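PDB 6BME: truncated hemoglobin 4 from Chlamydomonas reinhardtii, which binds heme b with a hexacoordinate iron and probably binds oxygen. Local coordinates for residues A[14-19]-A[95-100]; A[18-23]-A[88-93]; A[78-83]-A[113-118]. One frame throughout, in Å; residues are numbered along the deposited sequence.

Contact 1: residues A[14-19]-A[95-100]; sequences AATVDV and KEMGVG
Glu96 and Met97, at the C-terminal end of helix 80-96, reach across to one side of helix 10-25. Glu96 comes first and meets Val19: Glu96 OE1 lies 3.6 Å from Val19 CG1, a plain van der Waals touch on a methyl group. The other carboxylate oxygen, OE2, is held outside the two segments by a salt bridge to Lys23, one turn further along helix 10-25. Met97, the first residue to leave helical geometry, carries most of the contact. Its chain is folded back at chi2 and chi3 (-66° and -54°), and this double bend lays the thioether along helix 10-25. Met97 CG sits 3.4 Å from Thr16 OG1. Beyond it, Met97 SD packs 4.1 Å from Val19 CG2, and Met97 CE ends 3.7 Å from Ala15 CB. The Thr16 hydroxyl, beside its own backbone N, is hydrogen-bonded to Ala12 O within its own helix; its contact with Met97 CG is van der Waals. In this 2-on-2 globin domain, one piece of a longer protein, the contact joins the end of helix 80-96 to helix 10-25. Gly98 follows as the C-prime residue of a Schellman motif, with positive phi (74°): Gly98 N bonds to Lys95 O at 2.9 Å, and Val99 N to Leu94 O. Helix 101-114 starts soon after, with Gly100 at its N-cap.

Contact 2: residues A[18-23]-A[88-93]; sequences DVFYKK and GHFVDS
Phe20 and Phe90 meet in a T-shaped pair within a roughly antiparallel helix packing of the 2-on-2 globin fold, in which segments 18-23 and 88-93 of helices 10-25 and 80-96 run at 146° with axes 8.9 Å apart. The edge of Phe90 is presented to the face of Phe20: CD1 of Phe90 stands 3.6 Å above the middle of the Phe20 ring, the planes being turned 71° from each other. Both rings have CG anti to the backbone N, which sends them to the same inner side of the interface. On the other flank, Lys23 lays its aliphatic chain across His89. Lys23 CB makes a CH-pi contact over the imidazole face, 4.2 Å from the centroid of the His89 ring, and Lys23 CD passes 3.4 Å from Ser93 OG. Val19 adds a methyl, CG1, against the side chain of Ser93.

Further out, the Lys23 chain bends at chi4 (-65°), and its NZ forms a salt bridge with Glu96. The same NZ donates to a water that in turn donates to Asp92 OD2 and is bound to His89 ND1 in the plane of the ring, so the charges of Lys23 and Asp92 are linked without touching. His89 NE2 is hydrogen-bonded to Asp27, and the imidazole is thus gripped at both nitrogens. On the inner side, Phe49 of helix 39-53 meets both phenylalanine rings, and Phe90 also reaches Ala107 and Leu111 of helix 101-114. The Phe20 side chain lies about 6 Å from that of Lys45, a heme iron ligand. The serine hydroxyl is itself anchored on its own helix: Ser93 OG donates to His89 O at 2.7 Å, arriving from the face of that carbonyl opposite to Ser93 N.

Contact 3: residues A[78-83]-A[113-118]; sequences LNLTHF and GVRPLF. With HEM (protoporphyrin IX containing Fe), chain C.
The Phe83 ring is covered on one face by Arg115, whose CA makes a CH-pi contact 3.9 Å from the ring centroid, while Val114 CG2 lies at the ring edge. Phe83 in turn leans on Phe118: its CD2 stands 3.4 Å above the Phe118 ring, toward the rim, with the two planes inclined at 37°. At the edge of Phe118, in its plane, come Leu78 CD2 and Val114 O. The flat guanidinium of Arg115 is held at 80° to the Phe83 ring, and Leu80 CD2 covers one of its faces, 4.1 Å above the centre. Extended from CG to NE, with CG anti to the backbone N (chi1 -176°), the arginine runs its methylenes past Phe83 to a salt bridge between NE and Asp84. Leu80 CD2 also packs 3.5 Å from the backbone O of Phe118. At the start of helix 80-96 a capping box forms: Asn79 OD1 accepts from His82 N, and His82 ND1 accepts from Asn79 N. Four side chains touch the heme. Phe118 CZ is 3.5 Å from HEM CHC, Leu78 CD1 lies equally close to HEM CAC, Phe83 CE2 meets HEM CAB and CBB, and Val114 CG2 meets CBB. Phe118 also meets the axial ligand His69 edge-to-face. The four side chains form part of the apolar lining of the globin heme pocket.

All three contacts use helix 80-96, at different points along its length. Contacts 1 and 2 lie side by side on helix 10-25, share Val19 and are joined by the salt bridge from Glu96 OE2 to Lys23 NZ. Contact 3 sits at the start of helix 80-96, where it meets the end of helix 101-114, on the far side of the chain's centre from contact 1 and about 22 Å from it between centres. Chemistry follows position. Contact 1 is a surface contact, built largely on one methionine. Contact 2, partly buried, sets an aromatic pair inward and a water-linked polar cluster outward. Contact 3 is aromatic and aliphatic where it lines the heme, with its arginine charge kept away from the porphyrin.

Contact 1: residues A[14-19]-A[95-100]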
loop_
_atom_site.group_PDB
_atom_site.type_symbol
_atom_site.label_atom_id
_atom_site.label_comp_id
_atom_site.label_asym_id
_atom_site.label_seq_id
_atom_site.Cartn_x
_atom_site.Cartn_y
_atom_site.Cartn_z
ATOM N N ALA A 14 0.865 -9.564 -11.184
ATOM C CA ALA A 14 1.522 -10.389 -10.175
ATOM C C ALA A 14 2.984 -9.996 -10.017
ATOM O O ALA A 14 3.516 -9.991 -8.903
ATOM C CB ALA A 14 1.397 -11.869 -10.535
ATOM N N ALA A 15 3.650 -9.656 -11.126
ATOM C CA ALA A 15 5.041 -9.232 -11.041
ATOM C C ALA A 15 5.164 -7.946 -10.245
ATOM O O ALA A 15 6.077 -7.806 -9.426
ATOM C CB ALA A 15 5.630 -9.055 -12.440
ATOM N N THR A 16 4.247 -7.001 -10.464
ATOM C CA THR A 16 4.274 -5.744 -9.713
ATOM C C THR A 16 4.080 -5.991 -8.223
ATOM O O THR A 16 4.771 -5.390 -7.389
ATOM C CB THR A 16 3.196 -4.795 -10.235
ATOM O OG1 THR A 16 3.386 -4.591 -11.641
ATOM C CG2 THR A 16 3.256 -3.444 -9.502
ATOM N N VAL A 17 3.131 -6.865 -7.871
ATOM C CA VAL A 17 2.901 -7.203 -6.467
ATOM C C VAL A 17 4.167 -7.781 -5.837
ATOM O O VAL A 17 4.543 -7.410 -4.715
ATOM C CB VAL A 17 1.702 -8.169 -6.343
ATOM C CG1 VAL A 17 1.644 -8.800 -4.942
ATOM C CG2 VAL A 17 0.387 -7.434 -6.645
ATOM N N ASP A 18 4.855 -8.680 -6.552
ATOM C CA ASP A 18 6.068 -9.287 -6.006
ATOM C C ASP A 18 7.160 -8.244 -5.786
ATOM O O ASP A 18 7.813 -8.228 -4.733
ATOM C CB ASP A 18 6.560 -10.410 -6.921
ATOM C CG ASP A 18 5.898 -11.747 -6.605
ATOM O OD1 ASP A 18 5.081 -11.801 -5.655
ATOM O OD2 ASP A 18 6.193 -12.738 -7.306
ATOM N N VAL A 19 7.370 -7.363 -6.768
ATOM C CA VAL A 19 8.342 -6.279 -6.605
ATOM C C VAL A 19 8.019 -5.470 -5.353
ATOM O O VAL A 19 8.887 -5.223 -4.506
ATOM C CB VAL A 19 8.357 -5.377 -7.852
ATOM C CG1 VAL A 19 9.129 -4.057 -7.562
ATOM C CG2 VAL A 19 8.933 -6.120 -9.053
ATOM N N LYS A 95 7.274 2.243 -11.469
ATOM C CA LYS A 95 8.281 2.715 -12.415
ATOM C C LYS A 95 9.166 1.573 -12.894
ATOM O O LYS A 95 9.486 1.484 -14.086
ATOM C CB LYS A 95 9.136 3.814 -11.775
ATOM C CG LYS A 95 8.347 5.022 -11.322
ATOM C CD LYS A 95 9.240 5.990 -10.553
ATOM C CE LYS A 95 8.441 7.120 -9.924
ATOM N NZ LYS A 95 9.314 7.963 -9.057
ATOM N N GLU A 96 9.592 0.705 -11.976
ATOM C CA GLU A 96 10.440 -0.422 -12.353
ATOM C C GLU A 96 9.744 -1.368 -13.321
ATOM O O GLU A 96 10.407 -2.023 -14.136
ATOM C CB GLU A 96 10.884 -1.173 -11.105
ATOM C CG GLU A 96 11.865 -0.351 -10.291
ATOM C CD GLU A 96 12.204 -0.986 -8.972
ATOM O OE1 GLU A 96 11.999 -2.215 -8.835
ATOM O OE2 GLU A 96 12.681 -0.248 -8.081
ATOM N N MET A 97 8.422 -1.448 -13.256
ATOM C CA MET A 97 7.645 -2.275 -14.167
ATOM C C MET A 97 7.306 -1.551 -15.468
ATOM O O MET A 97 6.546 -2.085 -16.283
ATOM C CB MET A 97 6.371 -2.744 -13.469
ATOM C CG MET A 97 6.636 -3.669 -12.283
ATOM S SD MET A 97 7.365 -5.239 -12.778
ATOM C CE MET A 97 6.178 -5.780 -13.997
ATOM N N GLY A 98 7.854 -0.356 -15.680
ATOM C CA GLY A 98 7.568 0.385 -16.891
ATOM C C GLY A 98 6.194 1.007 -16.956
ATOM O O GLY A 98 5.690 1.241 -18.052
ATOM N N VAL A 99 5.564 1.278 -15.819
ATOM C CA VAL A 99 4.274 1.959 -15.813
ATOM C C VAL A 99 4.487 3.440 -16.099
ATOM O O VAL A 99 5.430 4.054 -15.595
ATOM C CB VAL A 99 3.554 1.739 -14.469
ATOM C CG1 VAL A 99 2.268 2.542 -14.410
ATOM C CG2 VAL A 99 3.272 0.253 -14.261
ATOM N N GLY A 100 3.607 4.022 -16.913
ATOM C CA GLY A 100 3.803 5.379 -17.373
ATOM C C GLY A 100 3.378 6.434 -16.371
ATOM O O GLY A 100 2.755 6.155 -15.347
#

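Contact 2: residues A[18-23]-A[88-93]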
loop_
_atom_site.group_PDB
_atom_site.type_symbol
_atom_site.label_atom_id
_atom_site.label_comp_id
_atom_site.label_asym_id
_atom_site.label_seq_id
_atom_site.Cartn_x
_atom_site.Cartn_y
_atom_site.Cartn_z
ATOM N N ASP A 18 4.855 -8.680 -6.552
ATOM C CA ASP A 18 6.068 -9.287 -6.006
ATOM C C ASP A 18 7.160 -8.244 -5.786
ATOM O O ASP A 18 7.813 -8.228 -4.733
ATOM C CB ASP A 18 6.560 -10.410 -6.921
ATOM C CG ASP A 18 5.898 -11.747 -6.605
ATOM O OD1 ASP A 18 5.081 -11.801 -5.655
ATOM O OD2 ASP A 18 6.193 -12.738 -7.306
ATOM N N VAL A 19 7.370 -7.363 -6.768
ATOM C CA VAL A 19 8.342 -6.279 -6.605
ATOM C C VAL A 19 8.019 -5.470 -5.353
ATOM O O VAL A 19 8.887 -5.223 -4.506
ATOM C CB VAL A 19 8.357 -5.377 -7.852
ATOM C CG1 VAL A 19 9.129 -4.057 -7.562
ATOM C CG2 VAL A 19 8.933 -6.120 -9.053
ATOM N N PHE A 20 6.750 -5.080 -5.215
ATOM C CA PHE A 20 6.311 -4.217 -4.127
ATOM C C PHE A 20 6.438 -4.932 -2.793
ATOM O O PHE A 20 6.967 -4.371 -1.828
ATOM C CB PHE A 20 4.873 -3.781 -4.418
ATOM C CG PHE A 20 4.259 -2.890 -3.384
ATOM C CD1 PHE A 20 4.980 -1.854 -2.797
ATOM C CD2 PHE A 20 2.927 -3.050 -3.041
ATOM C CE1 PHE A 20 4.381 -1.026 -1.841
ATOM C CE2 PHE A 20 2.325 -2.224 -2.101
ATOM C CZ PHE A 20 3.050 -1.215 -1.499
ATOM N N TYR A 21 6.004 -6.192 -2.743
ATOM C CA TYR A 21 6.123 -6.999 -1.535
ATOM C C TYR A 21 7.573 -7.114 -1.081
ATOM O O TYR A 21 7.888 -6.907 0.100
ATOM C CB TYR A 21 5.528 -8.384 -1.795
ATOM C CG TYR A 21 5.841 -9.399 -0.728
ATOM C CD1 TYR A 21 5.110 -9.443 0.446
ATOM C CD2 TYR A 21 6.865 -10.314 -0.894
ATOM C CE1 TYR A 21 5.389 -10.372 1.430
ATOM C CE2 TYR A 21 7.154 -11.249 0.083
ATOM C CZ TYR A 21 6.412 -11.270 1.243
ATOM O OH TYR A 21 6.695 -12.196 2.223
ATOM N N LYS A 22 8.475 -7.429 -2.013
ATOM C CA LYS A 22 9.871 -7.640 -1.640
ATOM C C LYS A 22 10.510 -6.352 -1.142
ATOM O O LYS A 22 11.302 -6.376 -0.192
ATOM C CB LYS A 22 10.646 -8.226 -2.826
ATOM C CG LYS A 22 10.245 -9.659 -3.156
ATOM C CD LYS A 22 10.999 -10.183 -4.363
ATOM C CE LYS A 22 10.486 -11.563 -4.789
ATOM N NZ LYS A 22 9.986 -11.569 -6.196
ATOM N N LYS A 23 10.149 -5.211 -1.739
ATOM C CA LYS A 23 10.627 -3.924 -1.227
ATOM C C LYS A 23 10.245 -3.734 0.239
ATOM O O LYS A 23 11.067 -3.304 1.051
ATOM C CB LYS A 23 10.076 -2.771 -2.069
ATOM C CG LYS A 23 10.780 -2.541 -3.395
ATOM C CD LYS A 23 10.067 -1.454 -4.195
ATOM C CE LYS A 23 10.688 -1.265 -5.571
ATOM N NZ LYS A 23 12.094 -0.762 -5.478
ATOM N N GLY A 88 6.286 5.377 -1.266
ATOM C CA GLY A 88 7.425 5.502 -2.172
ATOM C C GLY A 88 7.816 4.176 -2.807
ATOM O O GLY A 88 8.090 4.108 -4.009
ATOM N N HIS A 89 7.858 3.103 -2.011
ATOM C CA HIS A 89 8.143 1.799 -2.597
ATOM C C HIS A 89 7.097 1.421 -3.631
ATOM O O HIS A 89 7.424 0.786 -4.640
ATOM C CB HIS A 89 8.213 0.716 -1.522
ATOM C CG HIS A 89 9.433 0.797 -0.657
ATOM N ND1 HIS A 89 10.700 0.978 -1.169
ATOM C CD2 HIS A 89 9.577 0.718 0.689
ATOM C CE1 HIS A 89 11.572 1.006 -0.174
ATOM N NE2 HIS A 89 10.916 0.843 0.964
ATOM N N PHE A 90 5.842 1.809 -3.409
ATOM C CA PHE A 90 4.800 1.464 -4.369
ATOM C C PHE A 90 5.043 2.141 -5.715
ATOM O O PHE A 90 5.013 1.487 -6.766
ATOM C CB PHE A 90 3.424 1.828 -3.820
ATOM C CG PHE A 90 2.307 1.453 -4.739
ATOM C CD1 PHE A 90 1.955 0.113 -4.918
ATOM C CD2 PHE A 90 1.627 2.420 -5.440
ATOM C CE1 PHE A 90 0.931 -0.238 -5.774
ATOM C CE2 PHE A 90 0.594 2.072 -6.306
ATOM C CZ PHE A 90 0.252 0.755 -6.475
ATOM N N VAL A 91 5.287 3.455 -5.712
ATOM C CA VAL A 91 5.479 4.127 -6.993
ATOM C C VAL A 91 6.792 3.683 -7.629
ATOM O O VAL A 91 6.873 3.544 -8.850
ATOM C CB VAL A 91 5.399 5.659 -6.846
ATOM C CG1 VAL A 91 4.058 6.054 -6.277
ATOM C CG2 VAL A 91 6.522 6.184 -5.965
ATOM N N ASP A 92 7.821 3.407 -6.822
ATOM C CA ASP A 92 9.045 2.840 -7.376
ATOM C C ASP A 92 8.763 1.510 -8.063
ATOM O O ASP A 92 9.326 1.225 -9.122
ATOM C CB ASP A 92 10.097 2.658 -6.282
ATOM C CG ASP A 92 10.585 3.981 -5.708
ATOM O OD1 ASP A 92 10.186 5.054 -6.213
ATOM O OD2 ASP A 92 11.366 3.936 -4.738
ATOM N N SER A 93 7.902 0.675 -7.466
ATOM C CA SER A 93 7.543 -0.586 -8.108
ATOM C C SER A 93 6.901 -0.339 -9.460
ATOM O O SER A 93 7.245 -0.998 -10.445
ATOM C CB SER A 93 6.600 -1.395 -7.218
ATOM O OG SER A 93 7.176 -1.599 -5.945
HETATM O O HOH W 1 12.093 1.554 -3.683
#

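Contact 3: residues A[78-83]-A[113-118]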
loop_
_atom_site.group_PDB
_atom_site.type_symbol
_atom_site.label_atom_id
_atom_site.label_comp_id
_atom_site.label_asym_id
_atom_site.label_seq_id
_atom_site.Cartn_x
_atom_site.Cartn_y
_atom_site.Cartn_z
ATOM N N LEU A 78 2.985 2.911 14.349
ATOM C CA LEU A 78 2.920 3.159 12.909
ATOM C C LEU A 78 2.675 4.642 12.656
ATOM O O LEU A 78 1.803 5.254 13.287
ATOM C CB LEU A 78 1.806 2.319 12.284
ATOM C CG LEU A 78 1.738 2.398 10.756
ATOM C CD1 LEU A 78 3.021 1.825 10.221
ATOM C CD2 LEU A 78 0.515 1.647 10.178
ATOM N N ASN A 79 3.451 5.237 11.750
ATOM C CA ASN A 79 3.406 6.692 11.617
ATOM C C ASN A 79 3.521 7.123 10.155
ATOM O O ASN A 79 3.595 6.301 9.233
ATOM C CB ASN A 79 4.486 7.349 12.498
ATOM C CG ASN A 79 5.903 6.988 12.079
ATOM O OD1 ASN A 79 6.230 6.997 10.907
ATOM N ND2 ASN A 79 6.753 6.685 13.054
ATOM N N LEU A 80 3.531 8.446 9.954
ATOM C CA LEU A 80 3.539 9.003 8.608
ATOM C C LEU A 80 4.833 8.685 7.868
ATOM O O LEU A 80 4.829 8.580 6.633
ATOM C CB LEU A 80 3.322 10.518 8.674
ATOM C CG LEU A 80 1.901 10.996 8.984
ATOM C CD1 LEU A 80 1.882 12.491 9.125
ATOM C CD2 LEU A 80 0.907 10.539 7.898
ATOM N N THR A 81 5.953 8.568 8.586
ATOM C CA THR A 81 7.191 8.187 7.916
ATOM C C THR A 81 7.054 6.783 7.337
ATOM O O THR A 81 7.486 6.515 6.214
ATOM C CB THR A 81 8.374 8.257 8.885
ATOM O OG1 THR A 81 8.411 9.549 9.516
ATOM C CG2 THR A 81 9.697 8.049 8.143
ATOM N N HIS A 82 6.426 5.881 8.082
ATOM C CA HIS A 82 6.197 4.547 7.545
ATOM C C HIS A 82 5.292 4.603 6.319
ATOM O O HIS A 82 5.590 3.966 5.298
ATOM C CB HIS A 82 5.607 3.649 8.626
ATOM C CG HIS A 82 6.487 3.507 9.829
ATOM N ND1 HIS A 82 6.028 3.693 11.112
ATOM C CD2 HIS A 82 7.805 3.216 9.939
ATOM C CE1 HIS A 82 7.018 3.505 11.965
ATOM N NE2 HIS A 82 8.110 3.227 11.279
ATOM N N PHE A 83 4.198 5.382 6.391
ATOM C CA PHE A 83 3.293 5.516 5.247
ATOM C C PHE A 83 4.029 6.036 4.021
ATOM O O PHE A 83 3.830 5.539 2.903
ATOM C CB PHE A 83 2.125 6.451 5.569
ATOM C CG PHE A 83 1.232 6.731 4.376
ATOM C CD1 PHE A 83 1.541 7.745 3.470
ATOM C CD2 PHE A 83 0.096 5.961 4.146
ATOM C CE1 PHE A 83 0.737 7.983 2.363
ATOM C CE2 PHE A 83 -0.723 6.197 3.046
ATOM C CZ PHE A 83 -0.400 7.206 2.149
ATOM N N GLY A 113 -4.301 11.158 -0.924
ATOM C CA GLY A 113 -5.630 11.334 -0.359
ATOM C C GLY A 113 -5.856 10.595 0.948
ATOM O O GLY A 113 -6.625 11.057 1.794
ATOM N N VAL A 114 -5.198 9.444 1.139
ATOM C CA VAL A 114 -5.405 8.665 2.357
ATOM C C VAL A 114 -4.279 8.830 3.371
ATOM O O VAL A 114 -4.395 8.310 4.497
ATOM C CB VAL A 114 -5.622 7.168 2.039
ATOM C CG1 VAL A 114 -6.942 6.987 1.334
ATOM C CG2 VAL A 114 -4.486 6.623 1.184
ATOM N N ARG A 115 -3.211 9.544 3.024
ATOM C CA ARG A 115 -2.138 9.808 3.979
ATOM C C ARG A 115 -2.627 10.354 5.320
ATOM O O ARG A 115 -2.139 9.875 6.357
ATOM C CB ARG A 115 -1.113 10.758 3.341
ATOM C CG ARG A 115 0.130 11.042 4.198
ATOM C CD ARG A 115 1.180 11.817 3.385
ATOM N NE ARG A 115 2.435 12.018 4.121
ATOM C CZ ARG A 115 2.634 12.974 5.027
ATOM N NH1 ARG A 115 1.669 13.840 5.323
ATOM N NH2 ARG A 115 3.807 13.071 5.639
ATOM N N PRO A 116 -3.563 11.314 5.388
ATOM C CA PRO A 116 -3.989 11.827 6.704
ATOM C C PRO A 116 -4.538 10.771 7.653
ATOM O O PRO A 116 -4.554 11.014 8.864
ATOM C CB PRO A 116 -5.063 12.855 6.336
ATOM C CG PRO A 116 -4.651 13.330 5.002
ATOM C CD PRO A 116 -4.151 12.113 4.299
ATOM N N LEU A 117 -4.981 9.610 7.161
ATOM C CA LEU A 117 -5.462 8.565 8.059
ATOM C C LEU A 117 -4.334 7.847 8.785
ATOM O O LEU A 117 -4.608 7.014 9.658
ATOM C CB LEU A 117 -6.289 7.537 7.285
ATOM C CG LEU A 117 -7.321 8.097 6.298
ATOM C CD1 LEU A 117 -7.870 6.990 5.411
ATOM C CD2 LEU A 117 -8.441 8.836 7.022
ATOM N N PHE A 118 -3.087 8.119 8.425
ATOM C CA PHE A 118 -1.936 7.532 9.091
ATOM C C PHE A 118 -1.221 8.538 9.975
ATOM O O PHE A 118 -0.102 8.274 10.425
ATOM C CB PHE A 118 -0.997 6.916 8.054
ATOM C CG PHE A 118 -1.563 5.675 7.433
ATOM C CD1 PHE A 118 -2.467 5.766 6.386
ATOM C CD2 PHE A 118 -1.258 4.417 7.958
ATOM C CE1 PHE A 118 -3.030 4.615 5.820
ATOM C CE2 PHE A 118 -1.811 3.265 7.408
ATOM C CZ PHE A 118 -2.707 3.366 6.336
HETATM C CHA HEM C . -3.392 -4.769 6.206
HETATM C CHB HEM C . -4.032 -1.773 2.468
HETATM C CHC HEM C . -0.767 1.198 4.456
HETATM C CHD HEM C . 0.873 -2.553 7.010
HETATM C C1A HEM C . -3.914 -4.247 5.043
HETATM C C2A HEM C . -4.972 -4.789 4.200
HETATM C C3A HEM C . -5.120 -3.940 3.165
HETATM C C4A HEM C . -4.182 -2.851 3.313
HETATM C CMA HEM C . -6.111 -4.030 1.986
HETATM C CAA HEM C . -5.793 -6.095 4.445
HETATM C CBA HEM C . -4.900 -7.336 4.477
HETATM C CGA HEM C . -5.695 -8.628 4.496
HETATM O O1A HEM C . -6.478 -8.866 5.469
HETATM O O2A HEM C . -5.515 -9.430 3.532
HETATM C C1B HEM C . -3.298 -0.639 2.755
HETATM C C2B HEM C . -3.442 0.668 2.147
HETATM C C3B HEM C . -2.540 1.480 2.720
HETATM C C4B HEM C . -1.785 0.707 3.675
HETATM C CMB HEM C . -4.480 1.051 1.066
HETATM C CAB HEM C . -2.238 2.973 2.449
HETATM C CBB HEM C . -2.532 3.597 1.308
HETATM C C1C HEM C . 0.027 0.416 5.253
HETATM C C2C HEM C . 1.268 0.813 5.848
HETATM C C3C HEM C . 1.754 -0.215 6.538
HETATM C C4C HEM C . 0.806 -1.310 6.421
HETATM C CMC HEM C . 1.920 2.201 5.662
HETATM C CAC HEM C . 3.087 -0.195 7.311
HETATM C CBC HEM C . 3.857 -1.286 7.369
HETATM C C1D HEM C . -0.181 -3.449 7.079
HETATM C C2D HEM C . -0.247 -4.638 7.904
HETATM C C3D HEM C . -1.412 -5.241 7.673
HETATM C C4D HEM C . -2.137 -4.462 6.699
HETATM C CMD HEM C . 0.870 -5.106 8.852
HETATM C CAD HEM C . -1.943 -6.570 8.287
HETATM C CBD HEM C . -2.495 -6.325 9.685
HETATM C CGD HEM C . -2.934 -7.663 10.235
HETATM O O1D HEM C . -3.504 -8.474 9.462
HETATM O O2D HEM C . -2.729 -7.904 11.445
HETATM N NA HEM C . -3.458 -3.087 4.459
HETATM N NB HEM C . -2.276 -0.580 3.690
HETATM N NC HEM C . -0.228 -0.879 5.632
HETATM N ND HEM C . -1.365 -3.363 6.360
HETATM FE FE HEM C . -1.811 -1.979 5.024
#